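Local coordinates for protein proteasome accessory factor B/C (PafBC) (Paenarthrobacter aurescens, PDB 6SJ9) that regulates transcription in the bacterial DNA damage response, probably by binding DNA through its winged helix-turn-helix regions, at residues 241-247 with 279-285; 495-499 with 524-528; 501-505 with 560-565. One frame throughout, in Å; residues are numbered along the deposited sequence.

Interaction 1: 241-247 with 279-285; sequences ELPVRQA and TVDFRDP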
ATOM      1  N   GLU A 241     -11.892  -4.504 -21.848  1.00111.29           N
ATOM      2  CA  GLU A 241     -11.915  -5.161 -20.548  1.00111.67           C
ATOM      3  C   GLU A 241     -12.313  -6.623 -20.707  1.00109.55           C
ATOM      4  O   GLU A 241     -13.037  -6.998 -21.639  1.00112.94           O
ATOM      5  CB  GLU A 241     -12.947  -4.475 -19.659  1.00116.73           C
ATOM      6  CG  GLU A 241     -12.795  -4.656 -18.171  1.00119.47           C
ATOM      7  CD  GLU A 241     -13.662  -3.677 -17.403  1.00122.54           C
ATOM      8  OE1 GLU A 241     -13.296  -3.318 -16.263  1.00121.99           O
ATOM      9  OE2 GLU A 241     -14.669  -3.197 -17.982  1.00125.14           O
ATOM     10  N   LEU A 242     -11.800  -7.463 -19.813  1.00104.44           N
ATOM     11  CA  LEU A 242     -12.161  -8.874 -19.843  1.00101.64           C
ATOM     12  C   LEU A 242     -13.618  -9.104 -19.421  1.00 98.51           C
ATOM     13  O   LEU A 242     -14.173  -8.347 -18.615  1.00 99.65           O
ATOM     14  CB  LEU A 242     -11.229  -9.675 -18.942  1.00 97.78           C
ATOM     15  CG  LEU A 242      -9.847  -9.958 -19.521  1.00 94.10           C
ATOM     16  CD1 LEU A 242      -8.851 -10.101 -18.394  1.00 90.10           C
ATOM     17  CD2 LEU A 242      -9.910 -11.225 -20.359  1.00 94.53           C
ATOM     18  N   PRO A 243     -14.258 -10.145 -19.951  1.00 93.03           N
ATOM     19  CA  PRO A 243     -15.600 -10.501 -19.470  1.00 93.12           C
ATOM     20  C   PRO A 243     -15.585 -10.763 -17.968  1.00 91.40           C
ATOM     21  O   PRO A 243     -14.680 -11.431 -17.453  1.00 94.60           O
ATOM     22  CB  PRO A 243     -15.939 -11.767 -20.269  1.00 97.00           C
ATOM     23  CG  PRO A 243     -14.601 -12.337 -20.659  1.00 97.95           C
ATOM     24  CD  PRO A 243     -13.715 -11.149 -20.882  1.00 94.17           C
ATOM     25  N   VAL A 244     -16.557 -10.188 -17.255  1.00 87.96           N
ATOM     26  CA  VAL A 244     -16.770 -10.456 -15.830  1.00 84.64           C
ATOM     27  C   VAL A 244     -17.381 -11.839 -15.608  1.00 84.06           C
ATOM     28  O   VAL A 244     -18.572 -12.051 -15.848  1.00 89.58           O
ATOM     29  CB  VAL A 244     -17.614  -9.350 -15.187  1.00 83.84           C
ATOM     30  CG1 VAL A 244     -16.785  -8.090 -15.091  1.00 80.62           C
ATOM     31  CG2 VAL A 244     -18.808  -9.077 -16.044  1.00 89.06           C
ATOM     32  N   ARG A 245     -16.567 -12.796 -15.167  1.00 80.86           N
ATOM     33  CA  ARG A 245     -16.962 -14.179 -14.907  1.00 80.60           C
ATOM     34  C   ARG A 245     -17.325 -14.372 -13.431  1.00 74.50           C
ATOM     35  O   ARG A 245     -17.086 -13.499 -12.600  1.00 73.61           O
ATOM     36  CB  ARG A 245     -15.843 -15.136 -15.342  1.00 84.12           C
ATOM     37  CG  ARG A 245     -15.595 -15.146 -16.869  1.00 90.18           C
ATOM     38  CD  ARG A 245     -14.092 -15.220 -17.233  1.00 91.84           C
ATOM     39  NE  ARG A 245     -13.545 -16.549 -16.970  1.00 94.57           N
ATOM     40  CZ  ARG A 245     -12.295 -16.919 -17.232  1.00 96.33           C
ATOM     41  NH1 ARG A 245     -11.439 -16.062 -17.779  1.00 95.86           N
ATOM     42  NH2 ARG A 245     -11.903 -18.154 -16.945  1.00 97.35           N
ATOM     43  N   GLN A 246     -17.961 -15.510 -13.122  1.00 74.32           N
ATOM     44  CA  GLN A 246     -18.432 -15.843 -11.777  1.00 71.52           C
ATOM     45  C   GLN A 246     -17.708 -17.052 -11.204  1.00 69.01           C
ATOM     46  O   GLN A 246     -17.619 -18.094 -11.859  1.00 71.93           O
ATOM     47  CB  GLN A 246     -19.928 -16.145 -11.759  1.00 76.48           C
ATOM     48  CG  GLN A 246     -20.473 -16.495 -10.370  1.00 78.65           C
ATOM     49  CD  GLN A 246     -22.015 -16.503 -10.298  1.00 80.72           C
ATOM     50  OE1 GLN A 246     -22.665 -15.452 -10.331  1.00 81.26           O
ATOM     51  NE2 GLN A 246     -22.593 -17.701 -10.214  1.00 80.16           N
ATOM     52  N   ALA A 247     -17.189 -16.901  -9.986  1.00 66.19           N
ATOM     53  CA  ALA A 247     -16.539 -17.968  -9.240  1.00 65.17           C
ATOM     54  C   ALA A 247     -17.461 -18.502  -8.143  1.00 67.22           C
ATOM     55  O   ALA A 247     -18.248 -17.755  -7.559  1.00 66.07           O
ATOM     56  CB  ALA A 247     -15.230 -17.455  -8.624  1.00 59.54           C
ATOM     57  N   THR A 279     -20.485 -16.822  -4.118  1.00 72.60           N
ATOM     58  CA  THR A 279     -20.095 -16.501  -5.478  1.00 71.91           C
ATOM     59  C   THR A 279     -19.453 -15.124  -5.477  1.00 70.86           C
ATOM     60  O   THR A 279     -19.831 -14.252  -4.690  1.00 71.30           O
ATOM     61  CB  THR A 279     -21.308 -16.534  -6.437  1.00 78.31           C
ATOM     62  OG1 THR A 279     -22.404 -15.814  -5.858  1.00 82.82           O
ATOM     63  CG2 THR A 279     -21.779 -17.962  -6.668  1.00 79.82           C
ATOM     64  N   VAL A 280     -18.403 -14.966  -6.282  1.00 67.86           N
ATOM     65  CA  VAL A 280     -17.713 -13.695  -6.415  1.00 62.51           C
ATOM     66  C   VAL A 280     -17.443 -13.467  -7.897  1.00 62.51           C
ATOM     67  O   VAL A 280     -17.284 -14.414  -8.681  1.00 62.09           O
ATOM     68  CB  VAL A 280     -16.407 -13.614  -5.599  1.00 62.42           C
ATOM     69  CG1 VAL A 280     -16.654 -13.915  -4.150  1.00 62.26           C
ATOM     70  CG2 VAL A 280     -15.348 -14.528  -6.177  1.00 65.20           C
ATOM     71  N   ASP A 281     -17.455 -12.202  -8.286  1.00 61.73           N
ATOM     72  CA  ASP A 281     -17.141 -11.824  -9.649  1.00 64.51           C
ATOM     73  C   ASP A 281     -15.653 -11.574  -9.764  1.00 66.04           C
ATOM     74  O   ASP A 281     -15.055 -10.930  -8.900  1.00 65.45           O
ATOM     75  CB  ASP A 281     -17.918 -10.575 -10.064  1.00 63.15           C
ATOM     76  CG  ASP A 281     -19.424 -10.828 -10.179  1.00 66.76           C
ATOM     77  OD1 ASP A 281     -19.802 -11.888 -10.725  1.00 69.33           O
ATOM     78  OD2 ASP A 281     -20.219  -9.983  -9.707  1.00 68.03           O
ATOM     79  N   PHE A 282     -15.065 -12.069 -10.848  1.00 67.93           N
ATOM     80  CA  PHE A 282     -13.673 -11.783 -11.155  1.00 69.37           C
ATOM     81  C   PHE A 282     -13.577 -11.693 -12.668  1.00 76.05           C
ATOM     82  O   PHE A 282     -14.456 -12.184 -13.384  1.00 79.93           O
ATOM     83  CB  PHE A 282     -12.740 -12.866 -10.614  1.00 64.74           C
ATOM     84  CG  PHE A 282     -12.831 -14.169 -11.376  1.00 67.48           C
ATOM     85  CD1 PHE A 282     -13.885 -15.030 -11.166  1.00 68.01           C
ATOM     86  CD2 PHE A 282     -11.830 -14.548 -12.268  1.00 67.71           C
ATOM     87  CE1 PHE A 282     -13.971 -16.230 -11.861  1.00 72.09           C
ATOM     88  CE2 PHE A 282     -11.899 -15.756 -12.954  1.00 68.16           C
ATOM     89  CZ  PHE A 282     -12.966 -16.595 -12.753  1.00 71.34           C
ATOM     90  N   ARG A 283     -12.510 -11.044 -13.149  1.00 75.14           N
ATOM     91  CA  ARG A 283     -12.207 -10.967 -14.578  1.00 81.14           C
ATOM     92  C   ARG A 283     -11.022 -11.852 -14.944  1.00 77.14           C
ATOM     93  O   ARG A 283     -11.162 -12.711 -15.818  1.00 78.18           O
ATOM     94  CB  ARG A 283     -12.018  -9.513 -15.050  1.00 88.95           C
ATOM     95  CG  ARG A 283     -13.288  -8.686 -14.823  1.00 97.57           C
ATOM     96  CD  ARG A 283     -13.219  -7.210 -15.212  1.00105.41           C
ATOM     97  NE  ARG A 283     -12.488  -6.362 -14.269  1.00110.20           N
ATOM     98  CZ  ARG A 283     -12.819  -5.101 -13.988  1.00111.52           C
ATOM     99  NH1 ARG A 283     -13.913  -4.569 -14.534  1.00112.22           N
ATOM    100  NH2 ARG A 283     -12.084  -4.389 -13.131  1.00109.45           N
ATOM    101  N   ASP A 284      -9.859 -11.658 -14.308  1.00 73.46           N
ATOM    102  CA  ASP A 284      -8.659 -12.437 -14.609  1.00 72.29           C
ATOM    103  C   ASP A 284      -8.516 -13.578 -13.616  1.00 66.07           C
ATOM    104  O   ASP A 284      -8.335 -13.325 -12.417  1.00 67.61           O
ATOM    105  CB  ASP A 284      -7.416 -11.538 -14.564  1.00 75.39           C
ATOM    106  CG  ASP A 284      -6.096 -12.290 -14.921  1.00 79.61           C
ATOM    107  OD1 ASP A 284      -6.102 -13.513 -15.211  1.00 81.84           O
ATOM    108  OD2 ASP A 284      -5.045 -11.623 -14.976  1.00 79.05           O
ATOM    109  N   PRO A 285      -8.532 -14.830 -14.071  1.00 64.32           N
ATOM    110  CA  PRO A 285      -8.417 -15.955 -13.133  1.00 64.60           C
ATOM    111  C   PRO A 285      -7.057 -16.087 -12.483  1.00 60.74           C
ATOM    112  O   PRO A 285      -6.984 -16.665 -11.394  1.00 59.52           O
ATOM    113  CB  PRO A 285      -8.746 -17.187 -13.994  1.00 70.25           C
ATOM    114  CG  PRO A 285      -8.592 -16.737 -15.384  1.00 71.16           C
ATOM    115  CD  PRO A 285      -8.828 -15.267 -15.439  1.00 68.73           C
TER

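Interaction 2: 495-499 with 524-528; sequences ITQAI and PLRLY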
ATOM      1  N   ILE A 495       6.765  10.942  28.372  1.00 38.55           N
ATOM      2  CA  ILE A 495       7.333  11.094  27.032  1.00 39.56           C
ATOM      3  C   ILE A 495       7.230  12.540  26.573  1.00 39.50           C
ATOM      4  O   ILE A 495       8.180  13.098  26.015  1.00 37.84           O
ATOM      5  CB  ILE A 495       6.630  10.145  26.044  1.00 41.34           C
ATOM      6  CG1 ILE A 495       7.003   8.700  26.393  1.00 48.99           C
ATOM      7  CG2 ILE A 495       6.990  10.504  24.587  1.00 31.71           C
ATOM      8  CD1 ILE A 495       6.266   7.669  25.630  1.00 50.54           C
ATOM      9  N   THR A 496       6.075  13.173  26.807  1.00 39.47           N
ATOM     10  CA  THR A 496       5.894  14.557  26.377  1.00 39.64           C
ATOM     11  C   THR A 496       6.944  15.457  26.998  1.00 38.82           C
ATOM     12  O   THR A 496       7.541  16.299  26.325  1.00 40.08           O
ATOM     13  CB  THR A 496       4.495  15.045  26.765  1.00 44.02           C
ATOM     14  OG1 THR A 496       3.499  14.301  26.046  1.00 38.25           O
ATOM     15  CG2 THR A 496       4.328  16.586  26.464  1.00 47.47           C
ATOM     16  N   GLN A 497       7.133  15.326  28.306  1.00 39.49           N
ATOM     17  CA  GLN A 497       8.044  16.191  29.000  1.00 45.49           C
ATOM     18  C   GLN A 497       9.486  15.893  28.601  1.00 41.72           C
ATOM     19  O   GLN A 497      10.292  16.817  28.409  1.00 39.70           O
ATOM     20  CB  GLN A 497       7.849  15.990  30.497  1.00 51.65           C
ATOM     21  CG  GLN A 497       8.772  16.805  31.341  1.00 59.79           C
ATOM     22  CD  GLN A 497       8.434  16.704  32.859  1.00 62.70           C
ATOM     23  OE1 GLN A 497       7.530  17.373  33.361  1.00 65.69           O
ATOM     24  NE2 GLN A 497       9.152  15.838  33.560  1.00 59.99           N
ATOM     25  N   ALA A 498       9.813  14.612  28.410  1.00 40.07           N
ATOM     26  CA  ALA A 498      11.192  14.269  28.020  1.00 39.49           C
ATOM     27  C   ALA A 498      11.537  14.866  26.663  1.00 38.70           C
ATOM     28  O   ALA A 498      12.644  15.372  26.465  1.00 40.53           O
ATOM     29  CB  ALA A 498      11.402  12.743  28.035  1.00 29.37           C
ATOM     30  N   ILE A 499      10.601  14.803  25.714  1.00 35.97           N
ATOM     31  CA  ILE A 499      10.830  15.393  24.389  1.00 34.51           C
ATOM     32  C   ILE A 499      11.043  16.885  24.525  1.00 39.63           C
ATOM     33  O   ILE A 499      11.997  17.450  23.975  1.00 42.95           O
ATOM     34  CB  ILE A 499       9.657  15.090  23.440  1.00 37.26           C
ATOM     35  CG1 ILE A 499       9.616  13.572  23.106  1.00 36.68           C
ATOM     36  CG2 ILE A 499       9.780  15.993  22.153  1.00 36.95           C
ATOM     37  CD1 ILE A 499       8.317  13.140  22.369  1.00 39.08           C
ATOM     38  N   PRO A 524      13.578   9.876  23.277  1.00 34.74           N
ATOM     39  CA  PRO A 524      12.233  10.079  22.710  1.00 37.40           C
ATOM     40  C   PRO A 524      12.248  11.190  21.671  1.00 39.26           C
ATOM     41  O   PRO A 524      12.838  12.247  21.874  1.00 39.34           O
ATOM     42  CB  PRO A 524      11.376  10.460  23.919  1.00 33.85           C
ATOM     43  CG  PRO A 524      12.345  11.023  24.889  1.00 34.94           C
ATOM     44  CD  PRO A 524      13.644  10.235  24.710  1.00 31.32           C
ATOM     45  N   LEU A 525      11.557  10.949  20.563  1.00 39.06           N
ATOM     46  CA  LEU A 525      11.523  11.902  19.454  1.00 40.67           C
ATOM     47  C   LEU A 525      10.139  12.468  19.166  1.00 37.91           C
ATOM     48  O   LEU A 525       9.993  13.693  19.114  1.00 36.46           O
ATOM     49  CB  LEU A 525      12.052  11.207  18.178  1.00 37.51           C
ATOM     50  CG  LEU A 525      13.508  10.689  18.297  1.00 40.40           C
ATOM     51  CD1 LEU A 525      13.996   9.968  17.057  1.00 38.92           C
ATOM     52  CD2 LEU A 525      14.511  11.846  18.601  1.00 40.25           C
ATOM     53  N   ARG A 526       9.135  11.610  18.953  1.00 34.62           N
ATOM     54  CA  ARG A 526       7.791  12.027  18.561  1.00 37.08           C
ATOM     55  C   ARG A 526       6.765  11.107  19.181  1.00 37.15           C
ATOM     56  O   ARG A 526       6.938   9.890  19.193  1.00 41.45           O
ATOM     57  CB  ARG A 526       7.599  11.969  17.035  1.00 35.19           C
ATOM     58  CG  ARG A 526       8.226  13.153  16.346  1.00 40.59           C
ATOM     59  CD  ARG A 526       7.872  13.132  14.860  1.00 40.76           C
ATOM     60  NE  ARG A 526       8.629  12.056  14.194  1.00 42.55           N
ATOM     61  CZ  ARG A 526       8.637  11.900  12.879  1.00 39.96           C
ATOM     62  NH1 ARG A 526       7.922  12.750  12.105  1.00 41.21           N
ATOM     63  NH2 ARG A 526       9.361  10.939  12.350  1.00 38.26           N
ATOM     64  N   LEU A 527       5.687  11.695  19.623  1.00 37.37           N
ATOM     65  CA  LEU A 527       4.511  11.002  20.103  1.00 44.18           C
ATOM     66  C   LEU A 527       3.381  11.246  19.097  1.00 42.01           C
ATOM     67  O   LEU A 527       3.117  12.396  18.743  1.00 44.53           O
ATOM     68  CB  LEU A 527       4.189  11.552  21.480  1.00 46.52           C
ATOM     69  CG  LEU A 527       3.255  10.949  22.484  1.00 49.23           C
ATOM     70  CD1 LEU A 527       3.564   9.502  22.704  1.00 46.83           C
ATOM     71  CD2 LEU A 527       3.460  11.807  23.751  1.00 51.41           C
ATOM     72  N   TYR A 528       2.790  10.183  18.567  1.00 40.18           N
ATOM     73  CA  TYR A 528       1.792  10.312  17.495  1.00 39.91           C
ATOM     74  C   TYR A 528       0.801   9.166  17.624  1.00 44.46           C
ATOM     75  O   TYR A 528       1.120   8.122  18.213  1.00 38.98           O
ATOM     76  CB  TYR A 528       2.455  10.329  16.093  1.00 34.04           C
ATOM     77  CG  TYR A 528       3.206   9.051  15.822  1.00 35.87           C
ATOM     78  CD1 TYR A 528       4.471   8.846  16.371  1.00 35.87           C
ATOM     79  CD2 TYR A 528       2.658   8.037  15.056  1.00 35.04           C
ATOM     80  CE1 TYR A 528       5.162   7.638  16.135  1.00 32.83           C
ATOM     81  CE2 TYR A 528       3.316   6.872  14.816  1.00 36.52           C
ATOM     82  CZ  TYR A 528       4.586   6.662  15.360  1.00 35.02           C
ATOM     83  OH  TYR A 528       5.240   5.458  15.105  1.00 35.97           O
TER

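Interaction 3: 501-505 with 560-565; sequences EGRQL and NGRAVS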
ATOM      1  N   GLU A 501      11.966  18.720  27.138  1.00 41.43           N
ATOM      2  CA  GLU A 501      13.155  19.083  27.887  1.00 39.13           C
ATOM      3  C   GLU A 501      14.429  18.411  27.395  1.00 39.94           C
ATOM      4  O   GLU A 501      15.486  18.643  27.977  1.00 40.23           O
ATOM      5  CB  GLU A 501      12.918  18.790  29.370  1.00 43.11           C
ATOM      6  CG  GLU A 501      11.733  19.644  29.887  1.00 46.65           C
ATOM      7  CD  GLU A 501      11.321  19.308  31.313  1.00 53.53           C
ATOM      8  OE1 GLU A 501      11.916  18.417  31.979  1.00 54.40           O
ATOM      9  OE2 GLU A 501      10.351  19.940  31.757  1.00 54.32           O
ATOM     10  N   GLY A 502      14.381  17.603  26.341  1.00 36.48           N
ATOM     11  CA  GLY A 502      15.633  17.042  25.849  1.00 33.14           C
ATOM     12  C   GLY A 502      16.204  15.936  26.741  1.00 34.62           C
ATOM     13  O   GLY A 502      17.424  15.818  26.852  1.00 37.19           O
ATOM     14  N   ARG A 503      15.353  15.146  27.406  1.00 35.56           N
ATOM     15  CA  ARG A 503      15.810  14.120  28.366  1.00 38.83           C
ATOM     16  C   ARG A 503      15.753  12.712  27.781  1.00 38.92           C
ATOM     17  O   ARG A 503      14.724  12.287  27.234  1.00 37.14           O
ATOM     18  CB  ARG A 503      14.962  14.098  29.658  1.00 34.06           C
ATOM     19  CG  ARG A 503      14.857  15.447  30.367  1.00 35.58           C
ATOM     20  CD  ARG A 503      14.063  15.354  31.684  1.00 37.31           C
ATOM     21  NE  ARG A 503      13.891  16.713  32.163  1.00 38.82           N
ATOM     22  CZ  ARG A 503      14.822  17.406  32.834  1.00 41.60           C
ATOM     23  NH1 ARG A 503      16.008  16.854  33.173  1.00 34.59           N
ATOM     24  NH2 ARG A 503      14.576  18.677  33.141  1.00 41.12           N
ATOM     25  N   GLN A 504      16.797  11.957  28.055  1.00 36.32           N
ATOM     26  CA  GLN A 504      16.789  10.532  27.773  1.00 39.15           C
ATOM     27  C   GLN A 504      15.890   9.787  28.771  1.00 40.80           C
ATOM     28  O   GLN A 504      15.713  10.199  29.926  1.00 41.36           O
ATOM     29  CB  GLN A 504      18.224  10.003  27.847  1.00 41.18           C
ATOM     30  CG  GLN A 504      18.552   9.076  26.771  1.00 46.24           C
ATOM     31  CD  GLN A 504      19.985   8.594  26.806  1.00 44.91           C
ATOM     32  OE1 GLN A 504      20.404   7.995  27.762  1.00 44.56           O
ATOM     33  NE2 GLN A 504      20.731   8.857  25.741  1.00 44.45           N
ATOM     34  N   LEU A 505      15.330   8.663  28.324  1.00 37.64           N
ATOM     35  CA  LEU A 505      14.455   7.851  29.164  1.00 39.48           C
ATOM     36  C   LEU A 505      14.991   6.434  29.261  1.00 35.31           C
ATOM     37  O   LEU A 505      15.464   5.863  28.283  1.00 38.62           O
ATOM     38  CB  LEU A 505      13.010   7.808  28.609  1.00 37.33           C
ATOM     39  CG  LEU A 505      12.252   9.152  28.654  1.00 35.91           C
ATOM     40  CD1 LEU A 505      10.913   9.086  27.942  1.00 34.90           C
ATOM     41  CD2 LEU A 505      11.929   9.472  30.139  1.00 33.00           C
ATOM     42  N   ASN A 560      16.784   9.081  33.022  1.00 38.76           N
ATOM     43  CA  ASN A 560      18.029   8.488  33.517  1.00 43.02           C
ATOM     44  C   ASN A 560      19.076   9.557  33.756  1.00 42.54           C
ATOM     45  O   ASN A 560      20.264   9.248  33.892  1.00 37.61           O
ATOM     46  CB  ASN A 560      18.578   7.432  32.557  1.00 44.08           C
ATOM     47  CG  ASN A 560      18.937   8.023  31.188  1.00 41.25           C
ATOM     48  OD1 ASN A 560      18.910   9.234  30.995  1.00 37.76           O
ATOM     49  ND2 ASN A 560      19.377   7.162  30.274  1.00 39.42           N
ATOM     50  N   GLY A 561      18.664  10.814  33.705  1.00 41.72           N
ATOM     51  CA  GLY A 561      19.520  11.905  34.064  1.00 38.62           C
ATOM     52  C   GLY A 561      20.319  12.430  32.915  1.00 39.44           C
ATOM     53  O   GLY A 561      20.951  13.489  33.064  1.00 41.74           O
ATOM     54  N   ARG A 562      20.330  11.734  31.778  1.00 31.61           N
ATOM     55  CA  ARG A 562      21.158  12.185  30.663  1.00 35.67           C
ATOM     56  C   ARG A 562      20.314  12.950  29.644  1.00 37.55           C
ATOM     57  O   ARG A 562      19.125  12.673  29.489  1.00 36.67           O
ATOM     58  CB  ARG A 562      21.899  11.010  30.029  1.00 38.11           C
ATOM     59  CG  ARG A 562      22.840  10.401  31.101  1.00 44.76           C
ATOM     60  CD  ARG A 562      22.937   8.915  31.059  1.00 51.25           C
ATOM     61  NE  ARG A 562      24.125   8.495  31.850  1.00 60.72           N
ATOM     62  CZ  ARG A 562      24.209   8.475  33.196  1.00 52.07           C
ATOM     63  NH1 ARG A 562      23.205   8.896  33.990  1.00 49.74           N
ATOM     64  NH2 ARG A 562      25.323   8.078  33.745  1.00 46.60           N
ATOM     65  N   ALA A 563      20.967  13.856  28.899  1.00 35.16           N
ATOM     66  CA  ALA A 563      20.354  14.514  27.757  1.00 39.01           C
ATOM     67  C   ALA A 563      20.265  13.570  26.571  1.00 38.40           C
ATOM     68  O   ALA A 563      21.114  12.692  26.393  1.00 35.90           O
ATOM     69  CB  ALA A 563      21.202  15.728  27.294  1.00 36.86           C
ATOM     70  N   VAL A 564      19.263  13.819  25.710  1.00 35.96           N
ATOM     71  CA  VAL A 564      19.124  13.006  24.514  1.00 38.23           C
ATOM     72  C   VAL A 564      20.455  13.040  23.767  1.00 43.02           C
ATOM     73  O   VAL A 564      21.181  14.039  23.782  1.00 42.54           O
ATOM     74  CB  VAL A 564      17.956  13.475  23.625  1.00 39.85           C
ATOM     75  CG1 VAL A 564      16.640  13.213  24.317  1.00 38.64           C
ATOM     76  CG2 VAL A 564      18.108  14.984  23.223  1.00 38.37           C
ATOM     77  N   SER A 565      20.843  11.888  23.240  1.00 48.73           N
ATOM     78  CA  SER A 565      22.173  11.762  22.650  1.00 53.04           C
ATOM     79  C   SER A 565      22.241  12.450  21.298  1.00 57.46           C
ATOM     80  O   SER A 565      23.328  12.807  20.841  1.00 59.20           O
ATOM     81  CB  SER A 565      22.540  10.290  22.497  1.00 48.60           C
ATOM     82  OG  SER A 565      21.781   9.807  21.393  1.00 47.06           O
TER
HETATM   83  O   HOH W   1      17.217  12.005  31.330  1.00 36.53           O

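Interaction 1: 241-247 with 279-285
R245 and A247 pair with F282 and V280 as two neighbouring strands of an antiparallel sheet. It is the four-stranded sheet of a WCX domain. Its strand order, 2-3-1-4, fits a ferredoxin-like fold.

Backbone bonds set the register. R245 and F282 form one hydrogen-bonded pair: R245 N gives to F282 O over 2.8 Å, and F282 N gives back to R245 O. The first of these is bent (136° at the hydrogen). A247 N to V280 O, also 2.8 Å, is nearly straight at 176°, and V280 N closes that pair on A247 O. Q246 and D281 make the non-hydrogen-bonded pair between them. A CA-H...O contact supports the far end, with T279 CA 3.1 Å from A247 O.

Apolar contacts gather on the face that carries A247, V280 and F282. F282 has CG between its backbone N and carbonyl carbon (chi1 72°), which swings the ring across to the partner strand. F282 CE1 lies 3.7 Å from A247 CB, and R245 CB sits over one face of the ring. L288 of helix 285-294 also packs on A247 and F282, and L307 of helix 305-323 on A247.

Charged side chains frame the loop end. The R245 chain bends at chi2 and chi3, which brings F282 CZ over one face of its guanidinium and NH1 close to P285 CD; NH2 forms a salt bridge with E306. D284 N-caps helix 285-294, bonding E286 N, and its OD2 reaches R208 and S210. E241 and R283 are modelled as a salt bridge, but their charged atoms are too close for the detail to be trusted. The aliphatic part of R283 runs alongside V244, with R283 CG 3.6 Å from V244 CG1.

Interaction 2: 495-499 with 524-528
I499 lies over one face of a flat group, the peptide joining L525 to R526. Its CD1 is 3.7 Å from L525 C and 3.8 Å from R526 N. This is helix 489-501 packing on strand 517-530 of a five-stranded antiparallel sheet, consistent with the Sm-fold of a WYL domain. The covered peptide belongs to a classic beta bulge, in which L525 and R526 both pair with E537 through backbone hydrogen bonds.

The puckered ring of P524 is the next group met. Two of its corners are touched: CG by A498 CB and CB by I499 CG1, each at 3.7 Å. The I499 side chain and the proline ring run alongside each other, pointing opposite ways. The I499 chain is extended beyond CG1 (chi2 169°), which carries CD1 past the proline to the bulge.

I495 and L527 fill the other end. I495 CG2 lies 3.9 Å from L527 CD2. F536 of strand 533-540 touches both side chains, and W534 also meets L527. No hydrogen bond crosses between the two segments. T496 OG1 is bonded within its own helix, to F492 O, and meets L527 CD2 at 3.4 Å.

Interaction 3: 501-505 with 560-565
Q504 reaches across to N560, R562 and S565. CB sits close to two oxygens, 3.3 Å from R562 O and 3.3 Å from N560 OD1. CG passes N560 ND2. The chain stays extended beyond CG (chi2 178°) and carries the amide out along the partner segment. OE1 accepts from N560 ND2 over 2.8 Å. The bond is almost straight (175°) and uses an in-plane lone pair of OE1. The two amide planes are turned 61° apart. NE2 lies by S565 CB and gives its hydrogen bond to D523 OD1, so both ends of the amide are held and its rotation is fixed. S565 OG bonds the other oxygen of D523.

N560 is itself positioned by an Asx turn: OD1 accepts from R562 N. The chain then turns a corner at G561, and its next residues run antiparallel to the start of strand 503-510. R503 and A563 form the non-hydrogen-bonded pair. Backbone bonds flank it, Q504 N to R562 O at 2.8 Å and V564 N to G502 O at 2.9 Å. A water lies 2.7 Å from Q504 O and 2.7 Å from R562 O, bridging the two segments. V564 CG1 packs on the R503 carbonyl.

G502 has positive phi and closes helix 489-501 with a Schellman motif. A helix that leads through one glycine into the first strand, which pairs with the chain just past the final strand of the sheet, is consistent with the Sm-fold of this WYL domain.

Interactions 2 and 3 are neighbours, with centres about 11 Å apart. Helix 489-501, strand 503-510 and strand 517-530 follow one another in the chain, and the two strands are adjacent in one sheet. The segments alternate along the sequence: 495-499, 501-505, 524-528, 560-565. A498 O and R503 N, 2.9 Å apart, probably form a hydrogen bond between the contacts, and L505 CD1 packs on both A498 and P524. Interaction 1 closes earlier in the chain, in the first WCX domain. Its centre is about 50 Å from interaction 2 and 59 Å from interaction 3, across the chain's centre. Interactions 2 and 3 therefore share the second WYL domain, while interaction 1 belongs to a separate domain of this multidomain regulator.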